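Local coordinates for protein abietadiene synthase, chloroplastic (Abies grandis, PDB 3S9V) that is a chloroplast enzyme of the terpene synthase family, largely alpha-helical, and carries a metal-binding domain of that family, at residues R183-A197 with G208-L221. Residues are numbered along the deposited sequence; the frame is centred on the assembly and turned at random.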
loop_
_atom_site.group_PDB
_atom_site.type_symbol
_atom_site.label_atom_id
_atom_site.label_comp_id
_atom_site.label_asym_id
_atom_site.label_seq_id
_atom_site.Cartn_x
_atom_site.Cartn_y
_atom_site.Cartn_z
ATOM N N ARG A 183 35.311 -14.294 6.146
ATOM C CA ARG A 183 34.462 -14.651 7.277
ATOM C C ARG A 183 35.264 -14.484 8.558
ATOM O O ARG A 183 34.763 -13.959 9.553
ATOM C CB ARG A 183 33.985 -16.103 7.164
ATOM C CG ARG A 183 33.365 -16.658 8.447
ATOM C CD ARG A 183 32.880 -18.090 8.269
ATOM N NE ARG A 183 32.328 -18.650 9.502
ATOM C CZ ARG A 183 33.062 -19.101 10.515
ATOM N NH1 ARG A 183 34.388 -19.068 10.451
ATOM N NH2 ARG A 183 32.469 -19.574 11.600
ATOM N N GLU A 184 36.516 -14.928 8.524
ATOM C CA GLU A 184 37.380 -14.831 9.689
ATOM C C GLU A 184 37.582 -13.377 10.099
ATOM O O GLU A 184 37.602 -13.060 11.287
ATOM C CB GLU A 184 38.736 -15.476 9.405
ATOM C CG GLU A 184 39.383 -16.059 10.645
ATOM C CD GLU A 184 38.726 -17.357 11.080
ATOM O OE1 GLU A 184 38.948 -17.784 12.236
ATOM O OE2 GLU A 184 37.998 -17.957 10.259
ATOM N N ALA A 185 37.731 -12.495 9.114
ATOM C CA ALA A 185 37.929 -11.074 9.383
ATOM C C ALA A 185 36.619 -10.399 9.781
ATOM O O ALA A 185 36.602 -9.235 10.188
ATOM C CB ALA A 185 38.511 -10.391 8.159
ATOM N N LYS A 186 35.521 -11.137 9.656
ATOM C CA LYS A 186 34.203 -10.616 9.996
ATOM C C LYS A 186 33.857 -11.017 11.429
ATOM O O LYS A 186 33.257 -10.247 12.174
ATOM C CB LYS A 186 33.162 -11.173 9.019
ATOM C CG LYS A 186 31.788 -10.516 9.077
ATOM C CD LYS A 186 30.901 -11.034 7.944
ATOM C CE LYS A 186 29.513 -10.406 7.972
ATOM N NZ LYS A 186 28.646 -10.929 6.878
ATOM N N LEU A 187 34.245 -12.227 11.811
ATOM C CA LEU A 187 33.981 -12.717 13.154
ATOM C C LEU A 187 34.722 -11.889 14.199
ATOM O O LEU A 187 34.125 -11.449 15.184
ATOM C CB LEU A 187 34.384 -14.188 13.265
ATOM C CG LEU A 187 33.289 -15.243 13.059
ATOM C CD1 LEU A 187 32.292 -14.823 11.983
ATOM C CD2 LEU A 187 33.964 -16.560 12.695
ATOM N N LYS A 188 36.019 -11.675 13.981
ATOM C CA LYS A 188 36.836 -10.897 14.911
ATOM C C LYS A 188 36.415 -9.434 14.936
ATOM O O LYS A 188 36.950 -8.636 15.705
ATOM C CB LYS A 188 38.318 -10.985 14.525
ATOM C CG LYS A 188 38.899 -12.387 14.608
ATOM C CD LYS A 188 40.365 -12.418 14.195
ATOM C CE LYS A 188 40.922 -13.836 14.274
ATOM N NZ LYS A 188 42.336 -13.930 13.809
ATOM N N ARG A 189 35.444 -9.088 14.101
ATOM C CA ARG A 189 34.969 -7.718 14.010
ATOM C C ARG A 189 33.565 -7.546 14.602
ATOM O O ARG A 189 33.013 -6.448 14.596
ATOM C CB ARG A 189 34.995 -7.297 12.541
ATOM C CG ARG A 189 34.814 -5.820 12.272
ATOM C CD ARG A 189 35.117 -5.530 10.810
ATOM N NE ARG A 189 34.348 -6.398 9.924
ATOM C CZ ARG A 189 34.580 -6.543 8.623
ATOM N NH1 ARG A 189 35.568 -5.875 8.044
ATOM N NH2 ARG A 189 33.821 -7.358 7.900
ATOM N N ILE A 190 32.993 -8.629 15.121
ATOM C CA ILE A 190 31.655 -8.577 15.710
ATOM C C ILE A 190 31.646 -8.024 17.135
ATOM O O ILE A 190 32.415 -8.469 17.988
ATOM C CB ILE A 190 30.995 -9.978 15.725
ATOM C CG1 ILE A 190 30.607 -10.380 14.296
ATOM C CG2 ILE A 190 29.774 -9.975 16.643
ATOM C CD1 ILE A 190 30.045 -11.784 14.171
ATOM N N PRO A 191 30.768 -7.039 17.405
ATOM C CA PRO A 191 30.640 -6.411 18.725
ATOM C C PRO A 191 29.930 -7.306 19.742
ATOM O O PRO A 191 28.698 -7.369 19.792
ATOM C CB PRO A 191 29.864 -5.132 18.422
ATOM C CG PRO A 191 28.984 -5.546 17.294
ATOM C CD PRO A 191 29.929 -6.338 16.416
ATOM N N THR A 192 30.738 -7.993 20.544
ATOM C CA THR A 192 30.278 -8.906 21.585
ATOM C C THR A 192 29.112 -8.364 22.415
ATOM O O THR A 192 28.160 -9.089 22.716
ATOM C CB THR A 192 31.449 -9.239 22.520
ATOM O OG1 THR A 192 32.459 -9.931 21.778
ATOM C CG2 THR A 192 30.996 -10.096 23.678
ATOM N N ASP A 193 29.196 -7.088 22.781
ATOM C CA ASP A 193 28.162 -6.434 23.577
ATOM C C ASP A 193 26.799 -6.597 22.928
ATOM O O ASP A 193 25.888 -7.186 23.503
ATOM C CB ASP A 193 28.455 -4.940 23.707
ATOM C CG ASP A 193 29.913 -4.656 23.982
ATOM O OD1 ASP A 193 30.415 -5.080 25.048
ATOM O OD2 ASP A 193 30.555 -4.009 23.125
ATOM N N VAL A 194 26.674 -6.058 21.722
ATOM C CA VAL A 194 25.426 -6.111 20.980
ATOM C C VAL A 194 24.963 -7.545 20.776
ATOM O O VAL A 194 23.781 -7.854 20.925
ATOM C CB VAL A 194 25.579 -5.432 19.601
ATOM C CG1 VAL A 194 24.239 -5.396 18.886
ATOM C CG2 VAL A 194 26.130 -4.025 19.777
ATOM N N LEU A 195 25.908 -8.417 20.447
ATOM C CA LEU A 195 25.617 -9.822 20.207
ATOM C C LEU A 195 24.948 -10.525 21.387
ATOM O O LEU A 195 24.142 -11.434 21.184
ATOM C CB LEU A 195 26.913 -10.554 19.828
ATOM C CG LEU A 195 26.875 -12.015 19.365
ATOM C CD1 LEU A 195 26.837 -12.929 20.548
ATOM C CD2 LEU A 195 25.683 -12.254 18.462
ATOM N N TYR A 196 25.264 -10.104 22.612
ATOM C CA TYR A 196 24.690 -10.748 23.792
ATOM C C TYR A 196 23.661 -9.935 24.566
ATOM O O TYR A 196 22.903 -10.491 25.353
ATOM C CB TYR A 196 25.800 -11.150 24.767
ATOM C CG TYR A 196 26.814 -12.120 24.212
ATOM C CD1 TYR A 196 28.155 -11.759 24.098
ATOM C CD2 TYR A 196 26.445 -13.407 23.828
ATOM C CE1 TYR A 196 29.104 -12.654 23.615
ATOM C CE2 TYR A 196 27.390 -14.313 23.345
ATOM C CZ TYR A 196 28.720 -13.925 23.241
ATOM O OH TYR A 196 29.672 -14.805 22.769
ATOM N N ALA A 197 23.638 -8.626 24.353
ATOM C CA ALA A 197 22.716 -7.740 25.067
ATOM C C ALA A 197 21.242 -8.006 24.789
ATOM O O ALA A 197 20.446 -8.156 25.717
ATOM C CB ALA A 197 23.040 -6.285 24.736
ATOM N N GLY A 208 26.608 -20.798 12.097
ATOM C CA GLY A 208 27.876 -20.378 11.525
ATOM C C GLY A 208 28.757 -19.595 12.489
ATOM O O GLY A 208 29.776 -19.037 12.088
ATOM N N LEU A 209 28.370 -19.556 13.763
ATOM C CA LEU A 209 29.132 -18.828 14.778
ATOM C C LEU A 209 29.454 -19.728 15.970
ATOM O O LEU A 209 29.879 -19.254 17.023
ATOM C CB LEU A 209 28.319 -17.628 15.263
ATOM C CG LEU A 209 27.811 -16.691 14.175
ATOM C CD1 LEU A 209 26.710 -15.826 14.745
ATOM C CD2 LEU A 209 28.960 -15.845 13.630
ATOM N N GLN A 210 29.247 -21.026 15.792
ATOM C CA GLN A 210 29.481 -22.019 16.834
ATOM C C GLN A 210 30.870 -22.045 17.467
ATOM O O GLN A 210 31.038 -22.591 18.553
ATOM C CB GLN A 210 29.197 -23.414 16.291
ATOM C CG GLN A 210 27.813 -23.605 15.738
ATOM C CD GLN A 210 27.601 -25.017 15.269
ATOM O OE1 GLN A 210 27.610 -25.949 16.069
ATOM N NE2 GLN A 210 27.416 -25.189 13.966
ATOM N N GLU A 211 31.869 -21.487 16.796
ATOM C CA GLU A 211 33.215 -21.507 17.355
ATOM C C GLU A 211 33.536 -20.261 18.181
ATOM O O GLU A 211 34.487 -20.267 18.962
ATOM C CB GLU A 211 34.270 -21.643 16.246
ATOM C CG GLU A 211 33.959 -22.658 15.160
ATOM C CD GLU A 211 33.526 -21.994 13.856
ATOM O OE1 GLU A 211 32.521 -21.250 13.873
ATOM O OE2 GLU A 211 34.192 -22.214 12.816
ATOM N N ILE A 212 32.750 -19.200 18.035
ATOM C CA ILE A 212 33.055 -17.978 18.772
ATOM C C ILE A 212 31.998 -17.483 19.745
ATOM O O ILE A 212 32.139 -16.395 20.302
ATOM C CB ILE A 212 33.348 -16.810 17.806
ATOM C CG1 ILE A 212 32.031 -16.272 17.231
ATOM C CG2 ILE A 212 34.270 -17.286 16.686
ATOM C CD1 ILE A 212 32.182 -15.031 16.383
ATOM N N VAL A 213 30.957 -18.268 19.980
ATOM C CA VAL A 213 29.896 -17.804 20.857
ATOM C C VAL A 213 29.893 -18.392 22.282
ATOM O O VAL A 213 30.325 -19.524 22.500
ATOM C CB VAL A 213 28.528 -18.038 20.156
ATOM C CG1 VAL A 213 28.054 -19.472 20.357
ATOM C CG2 VAL A 213 27.524 -17.045 20.650
ATOM N N ASP A 214 29.435 -17.595 23.249
ATOM C CA ASP A 214 29.333 -18.027 24.653
ATOM C C ASP A 214 27.913 -18.560 24.805
ATOM O O ASP A 214 26.983 -17.789 25.030
ATOM C CB ASP A 214 29.526 -16.844 25.610
ATOM C CG ASP A 214 29.435 -17.252 27.080
ATOM O OD1 ASP A 214 28.675 -18.192 27.397
ATOM O OD2 ASP A 214 30.110 -16.622 27.925
ATOM N N TRP A 215 27.753 -19.876 24.695
ATOM C CA TRP A 215 26.431 -20.486 24.749
ATOM C C TRP A 215 25.525 -20.046 25.886
ATOM O O TRP A 215 24.328 -19.825 25.675
ATOM C CB TRP A 215 26.557 -22.012 24.716
ATOM C CG TRP A 215 27.103 -22.491 23.404
ATOM C CD1 TRP A 215 28.276 -23.158 23.193
ATOM C CD2 TRP A 215 26.542 -22.252 22.110
ATOM N NE1 TRP A 215 28.484 -23.339 21.848
ATOM C CE2 TRP A 215 27.434 -22.792 21.161
ATOM C CE3 TRP A 215 25.372 -21.627 21.661
ATOM C CZ2 TRP A 215 27.193 -22.725 19.787
ATOM C CZ3 TRP A 215 25.136 -21.558 20.299
ATOM C CH2 TRP A 215 26.042 -22.102 19.377
ATOM N N GLN A 216 26.080 -19.913 27.085
ATOM C CA GLN A 216 25.281 -19.494 28.228
ATOM C C GLN A 216 24.620 -18.134 28.006
ATOM O O GLN A 216 23.438 -17.959 28.287
ATOM C CB GLN A 216 26.142 -19.444 29.491
ATOM C CG GLN A 216 25.439 -18.801 30.664
ATOM C CD GLN A 216 26.267 -18.867 31.918
ATOM O OE1 GLN A 216 27.423 -18.426 31.938
ATOM N NE2 GLN A 216 25.691 -19.423 32.976
ATOM N N LYS A 217 25.380 -17.169 27.514
ATOM C CA LYS A 217 24.828 -15.843 27.264
ATOM C C LYS A 217 23.787 -15.911 26.156
ATOM O O LYS A 217 22.779 -15.205 26.200
ATOM C CB LYS A 217 25.944 -14.863 26.884
ATOM C CG LYS A 217 26.874 -14.542 28.037
ATOM C CD LYS A 217 27.853 -13.438 27.676
ATOM C CE LYS A 217 28.659 -13.008 28.892
ATOM N NZ LYS A 217 29.576 -11.886 28.559
ATOM N N ILE A 218 24.031 -16.772 25.170
ATOM C CA ILE A 218 23.106 -16.948 24.054
ATOM C C ILE A 218 21.741 -17.491 24.498
ATOM O O ILE A 218 20.708 -17.075 23.975
ATOM C CB ILE A 218 23.693 -17.909 22.987
ATOM C CG1 ILE A 218 24.863 -17.237 22.267
ATOM C CG2 ILE A 218 22.624 -18.317 21.996
ATOM C CD1 ILE A 218 24.502 -15.954 21.543
ATOM N N MET A 219 21.735 -18.412 25.459
ATOM C CA MET A 219 20.485 -19.014 25.934
ATOM C C MET A 219 19.468 -18.006 26.475
ATOM O O MET A 219 18.261 -18.270 26.468
ATOM C CB MET A 219 20.766 -20.064 27.019
ATOM C CG MET A 219 21.632 -21.255 26.582
ATOM S SD MET A 219 21.039 -22.151 25.123
ATOM C CE MET A 219 19.253 -22.191 25.441
ATOM N N LYS A 220 19.949 -16.858 26.941
ATOM C CA LYS A 220 19.071 -15.830 27.492
ATOM C C LYS A 220 18.317 -15.095 26.400
ATOM O O LYS A 220 17.354 -14.380 26.675
ATOM C CB LYS A 220 19.874 -14.806 28.292
ATOM C CG LYS A 220 20.831 -15.384 29.324
ATOM C CD LYS A 220 21.476 -14.258 30.123
ATOM C CE LYS A 220 22.604 -14.757 31.010
ATOM N NZ LYS A 220 23.132 -13.667 31.884
ATOM N N LEU A 221 18.758 -15.269 25.158
ATOM C CA LEU A 221 18.132 -14.594 24.034
ATOM C C LEU A 221 17.229 -15.521 23.226
ATOM O O LEU A 221 16.814 -15.189 22.122
ATOM C CB LEU A 221 19.217 -13.988 23.141
ATOM C CG LEU A 221 20.202 -13.092 23.898
ATOM C CD1 LEU A 221 21.254 -12.549 22.943
ATOM C CD2 LEU A 221 19.442 -11.953 24.573
HETATM O O HOH W 1 22.751 -12.777 26.872
#
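Tyr-196 reaches from helix 192-197 to the start of helix 215-219 and illustrates how one aromatic side chain can tie two short helices together. With CG anti to its own carbonyl carbon (chi1 -60°), the ring reaches across to the opposing segment, until its OH accepts the backbone N-H of Asp-214, the N-cap residue, at 2.8 Å from Asp-214 N. Over one face lies the aliphatic chain of Lys-217, whose CD sits 4.0 Å from the ring centroid in a CH-pi contact. Near the rim of the opposite face lies CD1 of Leu-195, its neighbour in the helix, a methyl that also meets Ile-218 CD1 at 3.9 Å. Beyond the ring, Leu-221 CD1 packs against the carbonyl oxygens of Leu-195 and Tyr-196, and a water donates to both Tyr-196 O and Lys-217 O.

Towards the end of helix 174-187, Leu-187 CG presses on Ile-212 CD1 at 3.5 Å, while its CD1 methyl meets Leu-209. Beside this apolar patch the extended chain of Arg-183 delivers NH2 to Gly-208 O, 2.8 Å away, from above the carbonyl plane. The same nitrogen makes a salt bridge to Glu-211 OE1, although the hydrogen bond within it is weak, bent to 130°. Packing is tight behind the ring, where Leu-195 and Ile-218 are buried; Glu-211, Ile-212 and Lys-217, by contrast, line the solvent side, and Ile-190 CD1 touches Leu-209 CD2 only loosely, at 4.2 Å. A long helix followed by two short ones is consistent with the helical N-terminal domain of a terpene synthase.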